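Local coordinates for protein sugar kinase (Agrobacterium tumefaciens, PDB 2RBC) that probably transfers the gamma-phosphate of ATP to a sugar hydroxyl, as a putative carbohydrate kinase of the ribokinase (pfkB) family, at residues G117-L122 with D140-E145; A38-L43 with G95-R100. All coordinates share one frame; numbering follows the deposited sequence.

Interaction 1. Residues G117-L122 with D140-E145; sequences GARSAL and DHRLHE. With SO4 (sulfate ion), chain F.
Asp140 reaches across to the segment 117-122 with one carboxylate oxygen: the backbone N of Arg119 donates to Asp140 OD2 at 2.8 Å, nearly straight at 167° and on the anti side of the carboxylate. CG of Asp140 stands anti to its backbone N (chi1 -178°), which carries the carboxylate over to the loop. The same OD2 accepts from NE and NH2 of Arg142, so three N-H groups grip it; NE takes the syn lone pair, while NH2 comes from above the carboxylate plane. OD1 closes an Asx turn with the backbone N of Arg142 at the start of the 3-10 turn 141-143. Aspartate suits the place because its short side chain lets OD1 reach the backbone N two residues on while OD2 meets loop and arginine.

The bend at chi3 folds Arg142 back to Asp140 and brings one face of its guanidinium over Gly117 O, 3.2 Å from Arg142 CZ; above the plane, this oxygen is badly placed for the N-H of NH2. Its edge turns to a sulfate, probably from the crystallisation liquor, through weak bonds such as Arg142 NH2 to sulfate O4 at 3.4 Å. Arg119 meets the sulfate with its aliphatic CD, 3.7 Å from O1, and its guanidinium plane is turned 74° from that of Arg142.

Beside the carboxylate, Leu143 gives the contact its apolar part: CD2 lies 3.7 Å from Ala118 CB, and CG sits 3.5 Å from Arg119 O. The small Ala118 lets the turn come close. Water 1 links Arg119 O to Asp140 N.

The contact joins the loop entering strand 121-127 to the loop leaving its antiparallel neighbour 133-138. Ser120 OG bonds to Asp92 just before helix 93-104, and Arg119 NH2 to Val61 O of the second subunit.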
# COMPACT_ATOMS: atom_id res chain seq x y z
N GLY A 117 -18.43 8.87 -4.44
CA GLY A 117 -18.38 8.53 -3.01
C GLY A 117 -17.87 7.16 -2.59
O GLY A 117 -17.76 6.88 -1.38
N ALA A 118 -17.57 6.27 -3.54
CA ALA A 118 -16.92 5.01 -3.21
C ALA A 118 -15.41 5.22 -3.20
O ALA A 118 -14.88 6.12 -3.87
CB ALA A 118 -17.34 3.87 -4.21
N ARG A 119 -14.72 4.37 -2.45
CA ARG A 119 -13.29 4.35 -2.43
C ARG A 119 -12.83 3.20 -3.28
O ARG A 119 -13.39 2.10 -3.20
CB ARG A 119 -12.76 4.21 -1.01
CG ARG A 119 -13.04 5.48 -0.18
CD ARG A 119 -12.67 5.28 1.28
NE ARG A 119 -11.24 5.07 1.44
CZ ARG A 119 -10.64 4.57 2.53
NH1 ARG A 119 -11.34 4.23 3.62
NH2 ARG A 119 -9.32 4.42 2.52
N SER A 120 -11.82 3.45 -4.10
CA SER A 120 -11.28 2.43 -4.98
C SER A 120 -10.57 1.33 -4.19
O SER A 120 -9.96 1.58 -3.15
CB SER A 120 -10.27 3.03 -5.95
OG SER A 120 -10.86 3.98 -6.78
N ALA A 121 -10.61 0.11 -4.74
CA ALA A 121 -10.01 -1.05 -4.12
C ALA A 121 -8.50 -0.99 -4.26
O ALA A 121 -7.96 -0.60 -5.30
CB ALA A 121 -10.54 -2.36 -4.75
N LEU A 122 -7.83 -1.40 -3.20
CA LEU A 122 -6.37 -1.54 -3.21
C LEU A 122 -6.02 -2.68 -2.28
O LEU A 122 -6.79 -2.96 -1.33
CB LEU A 122 -5.71 -0.21 -2.79
CG LEU A 122 -5.95 0.31 -1.37
CD1 LEU A 122 -4.95 -0.29 -0.33
CD2 LEU A 122 -5.88 1.84 -1.37
N ASP A 140 -14.33 -1.45 -0.73
CA ASP A 140 -15.54 -0.71 -0.37
C ASP A 140 -16.73 -1.23 -1.19
O ASP A 140 -16.80 -1.00 -2.39
CB ASP A 140 -15.28 0.76 -0.70
CG ASP A 140 -16.42 1.67 -0.35
OD1 ASP A 140 -17.49 1.20 0.13
OD2 ASP A 140 -16.23 2.90 -0.56
N HIS A 141 -17.69 -1.90 -0.54
CA HIS A 141 -18.89 -2.42 -1.24
C HIS A 141 -19.64 -1.36 -2.05
O HIS A 141 -20.34 -1.67 -2.99
CB HIS A 141 -19.85 -3.05 -0.23
CG HIS A 141 -20.50 -2.04 0.66
ND1 HIS A 141 -20.02 -1.72 1.92
CD2 HIS A 141 -21.58 -1.23 0.46
CE1 HIS A 141 -20.77 -0.78 2.46
NE2 HIS A 141 -21.72 -0.46 1.59
N ARG A 142 -19.52 -0.10 -1.67
CA ARG A 142 -20.19 0.98 -2.39
C ARG A 142 -19.76 1.09 -3.84
O ARG A 142 -20.45 1.70 -4.65
CB ARG A 142 -19.93 2.31 -1.73
CG ARG A 142 -20.54 2.45 -0.34
CD ARG A 142 -20.19 3.79 0.30
NE ARG A 142 -18.75 3.97 0.44
CZ ARG A 142 -18.17 4.92 1.17
NH1 ARG A 142 -18.90 5.81 1.84
NH2 ARG A 142 -16.83 4.98 1.22
N LEU A 143 -18.62 0.49 -4.18
CA LEU A 143 -18.19 0.42 -5.56
C LEU A 143 -19.28 -0.17 -6.49
O LEU A 143 -19.45 0.28 -7.62
CB LEU A 143 -16.89 -0.40 -5.66
CG LEU A 143 -15.61 0.32 -5.23
CD1 LEU A 143 -14.47 -0.68 -5.15
CD2 LEU A 143 -15.31 1.44 -6.20
N HIS A 144 -20.00 -1.15 -5.98
CA HIS A 144 -20.86 -2.03 -6.78
C HIS A 144 -22.31 -1.98 -6.33
O HIS A 144 -23.05 -2.94 -6.54
CB HIS A 144 -20.34 -3.47 -6.68
CG HIS A 144 -18.95 -3.62 -7.21
ND1 HIS A 144 -17.95 -4.24 -6.50
CD2 HIS A 144 -18.38 -3.17 -8.34
CE1 HIS A 144 -16.83 -4.19 -7.19
NE2 HIS A 144 -17.06 -3.54 -8.32
N GLU A 145 -22.73 -0.88 -5.75
CA GLU A 145 -24.09 -0.77 -5.21
C GLU A 145 -25.09 -0.13 -6.20
O GLU A 145 -26.30 -0.06 -5.92
CB GLU A 145 -24.08 0.01 -3.90
CG GLU A 145 -23.87 1.52 -4.07
CD GLU A 145 -23.85 2.28 -2.73
OE1 GLU A 145 -24.01 1.64 -1.64
OE2 GLU A 145 -23.67 3.53 -2.78
S SO4 F . -15.45 7.32 3.79
O1 SO4 F . -15.05 5.92 3.99
O2 SO4 F . -16.86 7.51 4.11
O3 SO4 F . -14.64 8.18 4.65
O4 SO4 F . -15.21 7.70 2.39
O HOH W 1 -12.56 -0.28 -2.20

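Interaction 2. Residues A38-L43 with G95-R100; sequences AVLDTL and GTRILR
Ile98, on helix 93-104, packs against the start of strand 39-45 in a crossing of helix over strand, in which the ribokinase-type alpha/beta core meets the small four-stranded sheet. The segment axes pass 8.3 Å apart at 92°, so the contact is confined to a few residues around Leu40 and Ile98.

From CB, which points toward the strand, the Ile98 side chain divides. CG2 goes to the methyl of Ala38, 3.9 Å from its CB. CG1, placed anti to the carbonyl carbon (chi1 -68°), lies 3.9 Å from Leu40 CB. The chain then runs on extended to CD1, which ends against the backbone between Ala38 O and Leu40 N, 3.7 Å from each. A beta-branched residue suits this position, because its two arms touch two strand residues that face the helix, while the small Ala38 leaves room for one of them.

Leu40 also points toward the helix and crosses the Arg97 side chain at about a right angle. The aliphatic part of that arginine touches the leucine methyls, while its guanidinium hydrogen-bonds through NH2 to Gln63 OE1 and forms a salt bridge through NE with Glu93 of the second subunit. The crossing is closest where Leu40 CD2 lies 4.0 Å from Arg97 CD.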
# COMPACT_ATOMS: atom_id res chain seq x y z
N ALA A 38 -11.05 -4.50 -10.27
CA ALA A 38 -10.05 -3.52 -10.69
C ALA A 38 -9.47 -2.94 -9.40
O ALA A 38 -10.15 -2.14 -8.70
CB ALA A 38 -10.67 -2.42 -11.54
N VAL A 39 -8.25 -3.35 -9.07
CA VAL A 39 -7.67 -3.17 -7.70
C VAL A 39 -6.22 -2.70 -7.89
O VAL A 39 -5.49 -3.28 -8.72
CB VAL A 39 -7.61 -4.52 -6.89
CG1 VAL A 39 -7.08 -4.31 -5.46
CG2 VAL A 39 -8.97 -5.21 -6.83
N LEU A 40 -5.82 -1.67 -7.12
CA LEU A 40 -4.39 -1.27 -7.08
C LEU A 40 -3.64 -2.11 -6.06
O LEU A 40 -3.76 -1.91 -4.86
CB LEU A 40 -4.21 0.22 -6.79
CG LEU A 40 -2.78 0.76 -6.95
CD1 LEU A 40 -2.35 0.69 -8.42
CD2 LEU A 40 -2.76 2.19 -6.48
N ASP A 41 -2.87 -3.07 -6.57
CA ASP A 41 -2.02 -3.89 -5.73
C ASP A 41 -0.64 -3.27 -5.55
O ASP A 41 -0.02 -2.86 -6.52
CB ASP A 41 -1.79 -5.29 -6.34
CG ASP A 41 -3.01 -6.22 -6.22
OD1 ASP A 41 -3.97 -5.90 -5.49
OD2 ASP A 41 -2.97 -7.31 -6.86
N THR A 42 -0.14 -3.30 -4.31
CA THR A 42 1.26 -3.07 -4.03
C THR A 42 1.87 -4.37 -3.52
O THR A 42 1.47 -4.91 -2.46
CB THR A 42 1.49 -1.92 -3.07
OG1 THR A 42 0.85 -0.77 -3.60
CG2 THR A 42 2.98 -1.64 -2.95
N LEU A 43 2.82 -4.87 -4.32
CA LEU A 43 3.44 -6.16 -4.12
C LEU A 43 4.83 -5.92 -3.58
O LEU A 43 5.65 -5.31 -4.26
CB LEU A 43 3.55 -6.95 -5.45
CG LEU A 43 2.30 -7.05 -6.34
CD1 LEU A 43 2.63 -7.92 -7.54
CD2 LEU A 43 1.11 -7.59 -5.55
N GLY A 95 -8.26 5.53 -7.93
CA GLY A 95 -9.06 5.27 -9.14
C GLY A 95 -8.42 5.79 -10.42
O GLY A 95 -8.42 5.10 -11.48
N THR A 96 -7.89 7.00 -10.34
CA THR A 96 -7.23 7.64 -11.47
C THR A 96 -6.05 6.77 -11.90
O THR A 96 -5.79 6.52 -13.07
CB THR A 96 -6.77 9.07 -11.08
OG1 THR A 96 -7.93 9.83 -10.70
CG2 THR A 96 -6.06 9.78 -12.24
N ARG A 97 -5.37 6.25 -10.91
CA ARG A 97 -4.22 5.44 -11.16
C ARG A 97 -4.55 4.06 -11.75
O ARG A 97 -3.84 3.57 -12.64
CB ARG A 97 -3.52 5.29 -9.86
CG ARG A 97 -2.27 4.59 -9.97
CD ARG A 97 -1.31 5.03 -8.90
NE ARG A 97 -0.07 4.35 -9.19
CZ ARG A 97 0.89 4.15 -8.32
NH1 ARG A 97 0.77 4.60 -7.08
NH2 ARG A 97 1.97 3.50 -8.71
N ILE A 98 -5.61 3.45 -11.24
CA ILE A 98 -6.10 2.19 -11.78
C ILE A 98 -6.49 2.37 -13.25
O ILE A 98 -6.11 1.56 -14.11
CB ILE A 98 -7.32 1.65 -10.94
CG1 ILE A 98 -6.85 1.23 -9.54
CG2 ILE A 98 -8.01 0.49 -11.63
CD1 ILE A 98 -8.00 0.89 -8.58
N LEU A 99 -7.28 3.39 -13.53
CA LEU A 99 -7.71 3.62 -14.91
C LEU A 99 -6.53 3.85 -15.86
O LEU A 99 -6.51 3.33 -17.00
CB LEU A 99 -8.69 4.79 -14.99
CG LEU A 99 -10.02 4.60 -14.26
CD1 LEU A 99 -10.80 5.89 -14.12
CD2 LEU A 99 -10.85 3.49 -14.91
N ARG A 100 -5.57 4.65 -15.42
CA ARG A 100 -4.41 4.95 -16.23
C ARG A 100 -3.56 3.72 -16.50
O ARG A 100 -3.17 3.48 -17.64
CB ARG A 100 -3.59 6.08 -15.61
CG ARG A 100 -2.22 6.28 -16.20
CD ARG A 100 -1.63 7.58 -15.74
NE ARG A 100 -0.18 7.48 -15.59
CZ ARG A 100 0.62 8.46 -15.13
NH1 ARG A 100 1.93 8.23 -15.02
NH2 ARG A 100 0.13 9.66 -14.78

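In the fold
Both contacts are largely buried, and both reach the four-stranded sheet through the neighbouring strands 121-127 and 39-45. They meet directly where Ala121 O of interaction 1 probably accepts a hydrogen bond from Leu40 N of interaction 2, and Ile98 CD1 packs against the same carbonyl. Interaction 1 gathers loops at the end of the sheet and combines a polar network round one carboxylate with the packing of a leucine against alanines, with a sulfate at its outer edge. Interaction 2, nearer the centre of the chain, joins strand to helix through van der Waals contacts, the methylenes of Arg97 among them. Each also sends an arginine to the second subunit, Arg119 and Arg97, which places both beside the dimer interface.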